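Local atomic coordinates of siderophore-interacting protein (Aeromonas hydrophila, PDB entry 6K2L), a protein that probably uses its bound FAD to reduce the ferric iron of siderophores, so that the metal can be released inside the cell. Residues A[93-98]-A[121-126]; A[27-32]-A[87-92]; A[227-232]-A[243-248]. The protein carries 1 engineered substitution. All coordinates share one frame; numbering follows the deposited sequence.

Interaction 1: residues A[93-98]-A[121-126]. With FAD (flavin-adenine dinucleotide), chain C.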
loop_
_atom_site.group_PDB
_atom_site.type_symbol
_atom_site.label_atom_id
_atom_site.label_comp_id
_atom_site.label_asym_id
_atom_site.label_seq_id
_atom_site.Cartn_x
_atom_site.Cartn_y
_atom_site.Cartn_z
ATOM N N LEU A 93 1.301 14.550 -3.237
ATOM C CA LEU A 93 0.010 15.099 -2.838
ATOM C C LEU A 93 -1.099 14.657 -3.800
ATOM O O LEU A 93 -1.934 15.451 -4.235
ATOM C CB LEU A 93 0.082 16.625 -2.728
ATOM C CG LEU A 93 0.981 17.190 -1.613
ATOM C CD1 LEU A 93 1.354 18.620 -1.907
ATOM C CD2 LEU A 93 0.352 17.079 -0.213
ATOM N N GLU A 94 -1.119 13.364 -4.125
ATOM C CA GLU A 94 -2.075 12.847 -5.101
ATOM C C GLU A 94 -2.860 11.690 -4.507
ATOM O O GLU A 94 -2.323 10.901 -3.722
ATOM C CB GLU A 94 -1.373 12.371 -6.386
ATOM C CG GLU A 94 -0.966 13.501 -7.337
ATOM C CD GLU A 94 0.022 13.038 -8.409
ATOM O OE1 GLU A 94 -0.168 11.916 -8.930
ATOM O OE2 GLU A 94 0.977 13.789 -8.740
ATOM N N LEU A 95 -4.128 11.586 -4.904
ATOM C CA LEU A 95 -5.038 10.544 -4.460
ATOM C C LEU A 95 -5.872 10.090 -5.652
ATOM O O LEU A 95 -6.511 10.918 -6.291
ATOM C CB LEU A 95 -5.942 11.062 -3.327
ATOM C CG LEU A 95 -6.764 9.949 -2.670
ATOM C CD1 LEU A 95 -6.699 10.049 -1.183
ATOM C CD2 LEU A 95 -8.205 9.971 -3.178
ATOM N N ASP A 96 -5.886 8.788 -5.949
ATOM C CA ASP A 96 -6.561 8.223 -7.121
ATOM C C ASP A 96 -7.876 7.561 -6.744
ATOM O O ASP A 96 -7.909 6.675 -5.890
ATOM C CB ASP A 96 -5.688 7.149 -7.790
ATOM C CG ASP A 96 -4.560 7.734 -8.584
ATOM O OD1 ASP A 96 -4.626 8.950 -8.867
ATOM O OD2 ASP A 96 -3.607 6.982 -8.919
ATOM N N ILE A 97 -8.951 7.934 -7.416
ATOM C CA ILE A 97 -10.209 7.211 -7.294
ATOM C C ILE A 97 -10.618 6.708 -8.668
ATOM O O ILE A 97 -10.633 7.493 -9.624
ATOM C CB ILE A 97 -11.313 8.096 -6.708
ATOM C CG1 ILE A 97 -10.857 8.665 -5.376
ATOM C CG2 ILE A 97 -12.564 7.268 -6.527
ATOM C CD1 ILE A 97 -11.822 9.772 -4.843
ATOM N N ASP A 98 -10.978 5.412 -8.765
ATOM C CA ASP A 98 -11.409 4.799 -10.027
ATOM C C ASP A 98 -12.934 4.641 -10.093
ATOM O O ASP A 98 -13.526 3.906 -9.287
ATOM C CB ASP A 98 -10.773 3.427 -10.225
ATOM C CG ASP A 98 -9.271 3.478 -10.482
ATOM O OD1 ASP A 98 -8.670 4.581 -10.597
ATOM O OD2 ASP A 98 -8.685 2.367 -10.582
ATOM N N LEU A 121 -13.796 18.071 -5.760
ATOM C CA LEU A 121 -14.459 16.957 -5.078
ATOM C C LEU A 121 -14.108 16.980 -3.595
ATOM O O LEU A 121 -12.925 16.980 -3.236
ATOM C CB LEU A 121 -14.060 15.598 -5.666
ATOM C CG LEU A 121 -14.983 14.442 -5.277
ATOM C CD1 LEU A 121 -16.214 14.488 -6.167
ATOM C CD2 LEU A 121 -14.262 13.100 -5.430
ATOM N N ALA A 122 -15.126 17.004 -2.738
ATOM C CA ALA A 122 -14.896 16.880 -1.311
ATOM C C ALA A 122 -14.806 15.406 -0.951
ATOM O O ALA A 122 -15.543 14.570 -1.496
ATOM C CB ALA A 122 -16.006 17.561 -0.518
ATOM N N ILE A 123 -13.874 15.074 -0.059
ATOM C CA ILE A 123 -13.760 13.700 0.420
ATOM C C ILE A 123 -13.531 13.682 1.923
ATOM O O ILE A 123 -12.899 14.577 2.500
ATOM C CB ILE A 123 -12.644 12.893 -0.287
ATOM C CG1 ILE A 123 -11.267 13.467 0.042
ATOM C CG2 ILE A 123 -12.868 12.857 -1.792
ATOM C CD1 ILE A 123 -10.229 12.411 0.214
ATOM N N SER A 124 -14.076 12.637 2.542
ATOM C CA SER A 124 -13.926 12.312 3.951
ATOM C C SER A 124 -12.574 11.659 4.208
ATOM O O SER A 124 -11.733 11.530 3.315
ATOM C CB SER A 124 -15.010 11.342 4.360
ATOM O OG SER A 124 -14.541 10.039 4.036
ATOM N N GLY A 125 -12.377 11.170 5.426
ATOM C CA GLY A 125 -11.214 10.379 5.747
ATOM C C GLY A 125 -11.514 8.918 5.501
ATOM O O GLY A 125 -12.635 8.554 5.127
ATOM N N PRO A 126 -10.525 8.047 5.699
ATOM C CA PRO A 126 -10.718 6.633 5.377
ATOM C C PRO A 126 -11.348 5.843 6.518
ATOM O O PRO A 126 -11.149 6.124 7.701
ATOM C CB PRO A 126 -9.291 6.150 5.069
ATOM C CG PRO A 126 -8.359 7.189 5.649
ATOM C CD PRO A 126 -9.178 8.322 6.214
HETATM P PA FAD C . -26.539 6.162 -8.039
HETATM O O1A FAD C . -27.082 7.555 -7.993
HETATM O O2A FAD C . -26.239 5.514 -6.681
HETATM O O5B FAD C . -27.508 5.084 -8.766
HETATM C C5B FAD C . -28.135 5.362 -10.036
HETATM C C4B FAD C . -28.524 4.095 -10.770
HETATM O O4B FAD C . -27.367 3.520 -11.419
HETATM C C3B FAD C . -29.133 2.964 -9.945
HETATM O O3B FAD C . -30.124 2.279 -10.710
HETATM C C2B FAD C . -27.921 2.074 -9.639
HETATM O O2B FAD C . -28.220 0.696 -9.428
HETATM C C1B FAD C . -27.100 2.220 -10.916
HETATM N N9A FAD C . -25.679 2.150 -10.686
HETATM C C8A FAD C . -24.984 2.712 -9.645
HETATM N N7A FAD C . -23.686 2.522 -9.703
HETATM C C5A FAD C . -23.518 1.795 -10.874
HETATM C C6A FAD C . -22.375 1.277 -11.509
HETATM N N6A FAD C . -21.135 1.453 -11.050
HETATM N N1A FAD C . -22.555 0.584 -12.663
HETATM C C2A FAD C . -23.798 0.425 -13.129
HETATM N N3A FAD C . -24.950 0.879 -12.619
HETATM C C4A FAD C . -24.738 1.562 -11.490
HETATM N N1 FAD C . -18.000 2.355 -7.104
HETATM C C2 FAD C . -17.014 2.729 -7.973
HETATM O O2 FAD C . -17.260 3.048 -9.139
HETATM N N3 FAD C . -15.693 2.744 -7.555
HETATM C C4 FAD C . -15.236 2.410 -6.304
HETATM O O4 FAD C . -14.033 2.470 -6.048
HETATM C C4X FAD C . -16.289 2.027 -5.380
HETATM N N5 FAD C . -15.944 1.696 -4.140
HETATM C C5X FAD C . -16.942 1.326 -3.274
HETATM C C6 FAD C . -16.595 0.954 -1.982
HETATM C C7 FAD C . -17.562 0.546 -1.067
HETATM C C7M FAD C . -17.141 0.174 0.333
HETATM C C8 FAD C . -18.918 0.544 -1.446
HETATM C C8M FAD C . -20.003 0.153 -0.473
HETATM C C9 FAD C . -19.269 0.933 -2.735
HETATM C C9A FAD C . -18.297 1.313 -3.651
HETATM N N10 FAD C . -18.627 1.669 -4.975
HETATM C C10 FAD C . -17.642 2.023 -5.875
HETATM C "C1'" FAD C . -20.030 1.635 -5.428
HETATM C "C2'" FAD C . -20.653 3.012 -5.664
HETATM O "O2'" FAD C . -20.901 3.699 -4.433
HETATM C "C3'" FAD C . -21.969 2.823 -6.424
HETATM O "O3'" FAD C . -21.662 2.461 -7.768
HETATM C "C4'" FAD C . -22.884 4.046 -6.430
HETATM O "O4'" FAD C . -24.230 3.606 -6.626
HETATM C "C5'" FAD C . -22.467 5.043 -7.491
HETATM O "O5'" FAD C . -23.247 6.244 -7.343
HETATM P P FAD C . -23.873 6.978 -8.591
HETATM O O1P FAD C . -24.272 8.374 -8.095
HETATM O O2P FAD C . -22.986 6.960 -9.753
HETATM O O3P FAD C . -25.196 6.132 -8.891
#
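CG1 of Ile-97 stands anti to the carbonyl carbon of its own residue (chi1 -56°), which turns CD1 inward to meet CD2 of Leu-121 tip to tip at 4.2 Å. Leu-121 comes from the other wall with CG anti to its backbone N, and CD2 is the branch that does the touching. The same Ile-97 methyl also lies 4.5 Å from CG2 of Ile-123. One step back along the strand, CD1 of Leu-95 approaches CD1 of Ile-123 at 4.5 Å, giving Ile-123 a neighbour at each of two branches. These are contacts between methyl groups alone, made between strands whose local axes are 11.6 Å apart and run almost at right angles, 98°. Only side-chain ends can bridge such a gap, and no hydrogen bond joins the segments. Ile-47 and Phe-83 pack against Ile-97, while Ile-49 and Leu-51 pack against Leu-121, so the four residues belong to a larger apolar interior. On the other side of strand 94-98 the acidic side chains point away from this interior; Asp-98 pairs there with Arg-27 through OD1. The strand starts at a G1 beta bulge, in which Leu-93 and Glu-94 stand opposite the single residue Arg-89. In segment 121-126, OG of Ser-124 bonds the O of Gly-125 at 2.7 Å, in the carbonyl plane and on a lone pair, and Lys-48 N also bonds OG. Farther along the first strand, N3 of FAD donates to the backbone O of Asp-98 over 3.0 Å, nearly straight at 167°, one of several bonds that hold the cofactor. A closed antiparallel barrel with an apolar centre and flavin held at its rim is the hallmark of the FAD-binding domain of the ferredoxin reductase-like flavoproteins.

Interaction 2: residues A[27-32]-A[87-92]; sequences RICLTS and AFRREA
Cys-29 and Arg-89 meet across an intervening strand of the antiparallel FAD-binding barrel, since strand 94-100 runs between strands 25-31 and 79-89. SG of Cys-29, placed anti to its backbone N (chi1 167°), lies at the edge of the Arg-89 guanidinium and near its plane, 4.0 Å from NH2. This is a contact without a hydrogen bond, and no hydrogen bond joins the two segments elsewhere. OG1 of Thr-31 comes to 4.4 Å from the O of Ala-92, but its hydrogen bond probably goes to the next carbonyl, that of Leu-93. The arginine reaches the sulfur by bending at chi3, which swings the guanidinium back over the middle strand. Its charge is met there: NH2 of Arg-89 forms a salt bridge with OE1 of Glu-94, and NH1 a second one with OD2 of Asp-96, so two carboxylates fix the rotation of the group that borders the sulfur. Farther out, Gln-134 of the second subunit packs on Arg-89, and Thr-241 of that subunit on Ala-92, which brings this corner of the barrel to the dimer contact. In the turn after strand 87-89, CE2 of Phe-88 sits 3.8 Å above the plane of the Arg-90 guanidinium, so the ring presents its edge to the guanidinium face.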
loop_
_atom_site.group_PDB
_atom_site.type_symbol
_atom_site.label_atom_id
_atom_site.label_comp_id
_atom_site.label_asym_id
_atom_site.label_seq_id
_atom_site.Cartn_x
_atom_site.Cartn_y
_atom_site.Cartn_z
ATOM N N ARG A 27 -9.859 6.536 -14.048
ATOM C CA ARG A 27 -9.001 6.861 -12.909
ATOM C C ARG A 27 -8.854 8.373 -12.831
ATOM O O ARG A 27 -8.205 8.991 -13.692
ATOM C CB ARG A 27 -7.626 6.208 -13.048
ATOM C CG ARG A 27 -6.596 6.670 -12.003
ATOM C CD ARG A 27 -5.503 5.605 -11.757
ATOM N NE ARG A 27 -6.100 4.276 -11.715
ATOM C CZ ARG A 27 -5.534 3.162 -12.179
ATOM N NH1 ARG A 27 -4.315 3.198 -12.719
ATOM N NH2 ARG A 27 -6.206 2.011 -12.098
ATOM N N ILE A 28 -9.443 8.971 -11.799
ATOM C CA ILE A 28 -9.383 10.405 -11.576
ATOM C C ILE A 28 -8.377 10.655 -10.467
ATOM O O ILE A 28 -8.459 10.054 -9.389
ATOM C CB ILE A 28 -10.763 10.966 -11.221
ATOM C CG1 ILE A 28 -11.708 10.817 -12.421
ATOM C CG2 ILE A 28 -10.616 12.372 -10.765
ATOM C CD1 ILE A 28 -13.183 11.111 -12.095
ATOM N N CYS A 29 -7.390 11.489 -10.750
ATOM C CA CYS A 29 -6.317 11.763 -9.812
ATOM C C CYS A 29 -6.543 13.134 -9.205
ATOM O O CYS A 29 -6.630 14.131 -9.923
ATOM C CB CYS A 29 -4.962 11.703 -10.503
ATOM S SG CYS A 29 -3.675 12.387 -9.455
ATOM N N LEU A 30 -6.645 13.182 -7.895
ATOM C CA LEU A 30 -7.027 14.374 -7.174
ATOM C C LEU A 30 -5.847 14.835 -6.342
ATOM O O LEU A 30 -5.036 14.032 -5.879
ATOM C CB LEU A 30 -8.227 14.095 -6.293
ATOM C CG LEU A 30 -9.464 13.693 -7.103
ATOM C CD1 LEU A 30 -10.204 12.619 -6.361
ATOM C CD2 LEU A 30 -10.329 14.887 -7.274
ATOM N N THR A 31 -5.731 16.142 -6.186
ATOM C CA THR A 31 -4.600 16.704 -5.479
ATOM C C THR A 31 -5.058 17.888 -4.653
ATOM O O THR A 31 -6.048 18.547 -4.980
ATOM C CB THR A 31 -3.487 17.131 -6.446
ATOM O OG1 THR A 31 -2.408 17.699 -5.692
ATOM C CG2 THR A 31 -3.993 18.147 -7.489
ATOM N N SER A 32 -4.319 18.138 -3.576
ATOM C CA SER A 32 -4.468 19.261 -2.656
ATOM C C SER A 32 -3.290 19.279 -1.697
ATOM O O SER A 32 -2.786 18.211 -1.302
ATOM C CB SER A 32 -5.757 19.180 -1.841
ATOM O OG SER A 32 -6.130 20.454 -1.326
ATOM N N ALA A 87 -5.245 4.573 -5.133
ATOM C CA ALA A 87 -3.857 4.727 -4.695
ATOM C C ALA A 87 -3.678 6.081 -4.018
ATOM O O ALA A 87 -4.461 7.000 -4.231
ATOM C CB ALA A 87 -2.871 4.585 -5.864
ATOM N N PHE A 88 -2.637 6.218 -3.206
ATOM C CA PHE A 88 -2.375 7.494 -2.546
ATOM C C PHE A 88 -0.875 7.718 -2.483
ATOM O O PHE A 88 -0.153 6.877 -1.947
ATOM C CB PHE A 88 -2.988 7.547 -1.136
ATOM C CG PHE A 88 -2.588 8.763 -0.354
ATOM C CD1 PHE A 88 -2.948 10.037 -0.781
ATOM C CD2 PHE A 88 -1.827 8.636 0.809
ATOM C CE1 PHE A 88 -2.542 11.173 -0.054
ATOM C CE2 PHE A 88 -1.425 9.764 1.548
ATOM C CZ PHE A 88 -1.770 11.032 1.114
ATOM N N ARG A 89 -0.409 8.847 -3.029
ATOM C CA ARG A 89 1.010 9.223 -3.072
ATOM C C ARG A 89 1.186 10.507 -2.261
ATOM O O ARG A 89 0.931 11.615 -2.756
ATOM C CB ARG A 89 1.484 9.393 -4.518
ATOM C CG ARG A 89 1.453 8.088 -5.306
ATOM C CD ARG A 89 1.766 8.278 -6.792
ATOM N NE ARG A 89 0.777 9.089 -7.500
ATOM C CZ ARG A 89 -0.328 8.604 -8.071
ATOM N NH1 ARG A 89 -0.609 7.305 -8.004
ATOM N NH2 ARG A 89 -1.164 9.419 -8.713
ATOM N N ARG A 90 1.596 10.341 -1.004
ATOM C CA ARG A 90 1.710 11.474 -0.086
ATOM C C ARG A 90 2.659 12.541 -0.621
ATOM O O ARG A 90 2.317 13.732 -0.649
ATOM C CB ARG A 90 2.181 10.987 1.273
ATOM C CG ARG A 90 1.962 11.982 2.371
ATOM C CD ARG A 90 2.539 11.454 3.657
ATOM N NE ARG A 90 1.716 10.396 4.219
ATOM C CZ ARG A 90 0.506 10.595 4.721
ATOM N NH1 ARG A 90 -0.020 11.810 4.711
ATOM N NH2 ARG A 90 -0.187 9.584 5.222
ATOM N N GLU A 91 3.867 12.129 -1.035
ATOM C CA GLU A 91 4.870 13.080 -1.511
ATOM C C GLU A 91 4.333 13.911 -2.675
ATOM O O GLU A 91 4.506 15.138 -2.708
ATOM C CB GLU A 91 6.142 12.332 -1.913
ATOM C CG GLU A 91 7.354 13.219 -2.210
ATOM C CD GLU A 91 8.694 12.492 -1.989
ATOM O OE1 GLU A 91 8.940 12.019 -0.853
ATOM O OE2 GLU A 91 9.505 12.399 -2.945
ATOM N N ALA A 92 3.654 13.268 -3.626
ATOM C CA ALA A 92 3.115 13.978 -4.774
ATOM C C ALA A 92 1.842 14.740 -4.444
ATOM O O ALA A 92 1.356 15.494 -5.297
ATOM C CB ALA A 92 2.845 12.991 -5.905
#

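Interaction 3: residues A[227-232]-A[243-248]. With FAD (flavin-adenine dinucleotide), chain C.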
loop_
_atom_site.group_PDB
_atom_site.type_symbol
_atom_site.label_atom_id
_atom_site.label_comp_id
_atom_site.label_asym_id
_atom_site.label_seq_id
_atom_site.Cartn_x
_atom_site.Cartn_y
_atom_site.Cartn_z
ATOM N N PRO A 227 -24.992 -14.464 -2.838
ATOM C CA PRO A 227 -24.836 -15.901 -3.085
ATOM C C PRO A 227 -23.495 -16.436 -2.633
ATOM O O PRO A 227 -23.444 -17.555 -2.110
ATOM C CB PRO A 227 -25.021 -16.035 -4.605
ATOM C CG PRO A 227 -24.861 -14.662 -5.167
ATOM C CD PRO A 227 -25.331 -13.736 -4.076
ATOM N N MET A 228 -22.410 -15.673 -2.791
ATOM C CA MET A 228 -21.100 -16.172 -2.376
ATOM C C MET A 228 -20.989 -16.274 -0.860
ATOM O O MET A 228 -20.470 -17.274 -0.347
ATOM C CB MET A 228 -19.982 -15.277 -2.932
ATOM C CG MET A 228 -19.824 -15.293 -4.476
ATOM S SD MET A 228 -19.823 -16.934 -5.250
ATOM C CE MET A 228 -18.563 -17.786 -4.272
ATOM N N ARG A 229 -21.459 -15.263 -0.125
ATOM C CA ARG A 229 -21.426 -15.364 1.328
ATOM C C ARG A 229 -22.251 -16.545 1.804
ATOM O O ARG A 229 -21.856 -17.246 2.748
ATOM C CB ARG A 229 -21.931 -14.080 1.982
ATOM C CG ARG A 229 -22.074 -14.197 3.506
ATOM C CD ARG A 229 -22.418 -12.879 4.159
ATOM N NE ARG A 229 -23.845 -12.580 4.043
ATOM C CZ ARG A 229 -24.431 -11.502 4.561
ATOM N NH1 ARG A 229 -23.721 -10.605 5.238
ATOM N NH2 ARG A 229 -25.731 -11.320 4.400
ATOM N N ARG A 230 -23.383 -16.801 1.159
ATOM C CA ARG A 230 -24.157 -17.945 1.603
ATOM C C ARG A 230 -23.448 -19.253 1.282
ATOM O O ARG A 230 -23.466 -20.174 2.105
ATOM C CB ARG A 230 -25.553 -17.904 0.992
ATOM C CG ARG A 230 -26.607 -18.513 1.897
ATOM C CD ARG A 230 -27.856 -18.774 1.126
ATOM N NE ARG A 230 -28.651 -17.559 0.970
ATOM C CZ ARG A 230 -28.702 -16.814 -0.132
ATOM N NH1 ARG A 230 -27.973 -17.144 -1.198
ATOM N NH2 ARG A 230 -29.485 -15.734 -0.158
ATOM N N HIS A 231 -22.841 -19.366 0.103
ATOM C CA HIS A 231 -22.069 -20.564 -0.196
ATOM C C HIS A 231 -21.020 -20.826 0.874
ATOM O O HIS A 231 -20.887 -21.957 1.364
ATOM C CB HIS A 231 -21.398 -20.441 -1.553
ATOM C CG HIS A 231 -20.548 -21.620 -1.899
ATOM N ND1 HIS A 231 -19.186 -21.530 -2.106
ATOM C CD2 HIS A 231 -20.867 -22.925 -2.053
ATOM C CE1 HIS A 231 -18.706 -22.729 -2.383
ATOM N NE2 HIS A 231 -19.705 -23.594 -2.353
ATOM N N VAL A 232 -20.268 -19.790 1.255
ATOM C CA VAL A 232 -19.279 -19.953 2.321
ATOM C C VAL A 232 -19.929 -20.340 3.647
ATOM O O VAL A 232 -19.358 -21.128 4.415
ATOM C CB VAL A 232 -18.437 -18.667 2.459
ATOM C CG1 VAL A 232 -17.534 -18.702 3.698
ATOM C CG2 VAL A 232 -17.603 -18.460 1.199
ATOM N N VAL A 243 -14.297 -13.167 6.578
ATOM C CA VAL A 243 -15.164 -13.019 5.421
ATOM C C VAL A 243 -15.546 -11.549 5.323
ATOM O O VAL A 243 -16.124 -10.991 6.263
ATOM C CB VAL A 243 -16.429 -13.892 5.504
ATOM C CG1 VAL A 243 -17.279 -13.687 4.247
ATOM C CG2 VAL A 243 -16.073 -15.361 5.684
ATOM N N TYR A 244 -15.211 -10.922 4.205
ATOM C CA TYR A 244 -15.695 -9.589 3.866
ATOM C C TYR A 244 -16.806 -9.780 2.830
ATOM O O TYR A 244 -16.595 -10.413 1.784
ATOM C CB TYR A 244 -14.529 -8.737 3.358
ATOM C CG TYR A 244 -14.856 -7.373 2.814
ATOM C CD1 TYR A 244 -15.403 -7.212 1.529
ATOM C CD2 TYR A 244 -14.558 -6.231 3.554
ATOM C CE1 TYR A 244 -15.670 -5.946 1.017
ATOM C CE2 TYR A 244 -14.830 -4.956 3.063
ATOM C CZ TYR A 244 -15.386 -4.820 1.799
ATOM O OH TYR A 244 -15.639 -3.556 1.303
ATOM N N ALA A 245 -18.007 -9.299 3.140
ATOM C CA ALA A 245 -19.155 -9.408 2.228
ATOM C C ALA A 245 -19.928 -8.101 2.314
ATOM O O ALA A 245 -20.779 -7.920 3.188
ATOM C CB ALA A 245 -20.042 -10.603 2.550
ATOM N N VAL A 246 -19.610 -7.182 1.405
ATOM C CA VAL A 246 -20.179 -5.846 1.397
ATOM C C VAL A 246 -20.742 -5.620 -0.000
ATOM O O VAL A 246 -19.977 -5.585 -0.968
ATOM C CB VAL A 246 -19.134 -4.770 1.726
ATOM C CG1 VAL A 246 -19.726 -3.410 1.570
ATOM C CG2 VAL A 246 -18.583 -4.961 3.108
ATOM N N PRO A 247 -22.057 -5.477 -0.171
ATOM C CA PRO A 247 -22.582 -5.161 -1.512
ATOM C C PRO A 247 -22.334 -3.692 -1.813
ATOM O O PRO A 247 -22.711 -2.812 -1.037
ATOM C CB PRO A 247 -24.076 -5.493 -1.409
ATOM C CG PRO A 247 -24.273 -6.089 0.007
ATOM C CD PRO A 247 -23.130 -5.612 0.832
ATOM N N TYR A 248 -21.631 -3.432 -2.918
ATOM C CA TYR A 248 -21.247 -2.062 -3.235
ATOM C C TYR A 248 -22.414 -1.280 -3.822
ATOM O O TYR A 248 -22.467 -0.057 -3.662
ATOM C CB TYR A 248 -20.058 -2.048 -4.193
ATOM C CG TYR A 248 -18.704 -2.249 -3.515
ATOM C CD1 TYR A 248 -18.617 -2.759 -2.233
ATOM C CD2 TYR A 248 -17.520 -1.944 -4.171
ATOM C CE1 TYR A 248 -17.401 -2.936 -1.626
ATOM C CE2 TYR A 248 -16.300 -2.113 -3.564
ATOM C CZ TYR A 248 -16.240 -2.605 -2.295
ATOM O OH TYR A 248 -15.022 -2.772 -1.662
HETATM P PA FAD C . -26.539 6.162 -8.039
HETATM O O1A FAD C . -27.082 7.555 -7.993
HETATM O O2A FAD C . -26.239 5.514 -6.681
HETATM O O5B FAD C . -27.508 5.084 -8.766
HETATM C C5B FAD C . -28.135 5.362 -10.036
HETATM C C4B FAD C . -28.524 4.095 -10.770
HETATM O O4B FAD C . -27.367 3.520 -11.419
HETATM C C3B FAD C . -29.133 2.964 -9.945
HETATM O O3B FAD C . -30.124 2.279 -10.710
HETATM C C2B FAD C . -27.921 2.074 -9.639
HETATM O O2B FAD C . -28.220 0.696 -9.428
HETATM C C1B FAD C . -27.100 2.220 -10.916
HETATM N N9A FAD C . -25.679 2.150 -10.686
HETATM C C8A FAD C . -24.984 2.712 -9.645
HETATM N N7A FAD C . -23.686 2.522 -9.703
HETATM C C5A FAD C . -23.518 1.795 -10.874
HETATM C C6A FAD C . -22.375 1.277 -11.509
HETATM N N6A FAD C . -21.135 1.453 -11.050
HETATM N N1A FAD C . -22.555 0.584 -12.663
HETATM C C2A FAD C . -23.798 0.425 -13.129
HETATM N N3A FAD C . -24.950 0.879 -12.619
HETATM C C4A FAD C . -24.738 1.562 -11.490
HETATM N N1 FAD C . -18.000 2.355 -7.104
HETATM C C2 FAD C . -17.014 2.729 -7.973
HETATM O O2 FAD C . -17.260 3.048 -9.139
HETATM N N3 FAD C . -15.693 2.744 -7.555
HETATM C C4 FAD C . -15.236 2.410 -6.304
HETATM O O4 FAD C . -14.033 2.470 -6.048
HETATM C C4X FAD C . -16.289 2.027 -5.380
HETATM N N5 FAD C . -15.944 1.696 -4.140
HETATM C C5X FAD C . -16.942 1.326 -3.274
HETATM C C6 FAD C . -16.595 0.954 -1.982
HETATM C C7 FAD C . -17.562 0.546 -1.067
HETATM C C7M FAD C . -17.141 0.174 0.333
HETATM C C8 FAD C . -18.918 0.544 -1.446
HETATM C C8M FAD C . -20.003 0.153 -0.473
HETATM C C9 FAD C . -19.269 0.933 -2.735
HETATM C C9A FAD C . -18.297 1.313 -3.651
HETATM N N10 FAD C . -18.627 1.669 -4.975
HETATM C C10 FAD C . -17.642 2.023 -5.875
HETATM C "C1'" FAD C . -20.030 1.635 -5.428
HETATM C "C2'" FAD C . -20.653 3.012 -5.664
HETATM O "O2'" FAD C . -20.901 3.699 -4.433
HETATM C "C3'" FAD C . -21.969 2.823 -6.424
HETATM O "O3'" FAD C . -21.662 2.461 -7.768
HETATM C "C4'" FAD C . -22.884 4.046 -6.430
HETATM O "O4'" FAD C . -24.230 3.606 -6.626
HETATM C "C5'" FAD C . -22.467 5.043 -7.491
HETATM O "O5'" FAD C . -23.247 6.244 -7.343
HETATM P P FAD C . -23.873 6.978 -8.591
HETATM O O1P FAD C . -24.272 8.374 -8.095
HETATM O O2P FAD C . -22.986 6.960 -9.753
HETATM O O3P FAD C . -25.196 6.132 -8.891
#
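Val-243 opens the strand by meeting Val-232 of the helix tip to tip, CG2 against CG1 at 4.2 Å. Tyr-244 turns the other way, away from the helix; its ring stacks with Trp-217, and CG2 of Val-246 lies 3.5 Å above one face, offset toward the rim. Ala-245 again faces the helix, and its CB is pressed against the aliphatic part of Arg-229, 3.7 Å from CD and 4.0 Å from CB. The arginine, with CG anti to the backbone N (chi1 173°) and a bend at chi3, lays its methylenes along this small residue, and its NH2 goes on to hydrogen-bond the O of Val-265. Val-246 touches the flavin at the periphery, CG1 lying 4.1 Å from the methyl C8M. Pro-247 carries the chain on to Tyr-248, whose ring lies with one face against the dimethylbenzene part of the isoalloxazine. C7 of FAD sits over the ring centre, 3.4 Å above the plane, and CG of Tyr-248 is 3.3 Å from C9. A hydrogen bond of 3.1 Å between OH of Tyr-248 and OH of Tyr-244 ties the outer end of the ring to Tyr-244, while the flavin lies over its face. The segment thus leads from a helix contact to the cofactor site. Strand 243-245 is an outer strand of the parallel sheet and ends a beta-alpha-beta unit with strand 214-218 and helix 222-235; Val-232 also packs on Phe-216 and Phe-218 of the adjacent strand, and Pro-247 packs on helix 255-266.

How the interactions relate
Followed from the N terminus, the three contacts come in series, and none nests within or crosses another. Interaction 2 joins strands 25-31 and 79-89, with 54 residues, strand 46-51 among them, between the segments. Interaction 1 opens at the very next residue and closes a 22-residue loop that contains helix 107-114, bringing strands 94-100 and 120-123 of the same barrel together across its interior. Strand 94-100, which supplies one side of interaction 1, lies between the two strands joined by interaction 2. Interaction 3 comes much later, closing a 10-residue link in the parallel-sheet domain. Its nearest atoms are about 9 Å from those of interaction 1, and FAD, touched by both, bridges the two domains.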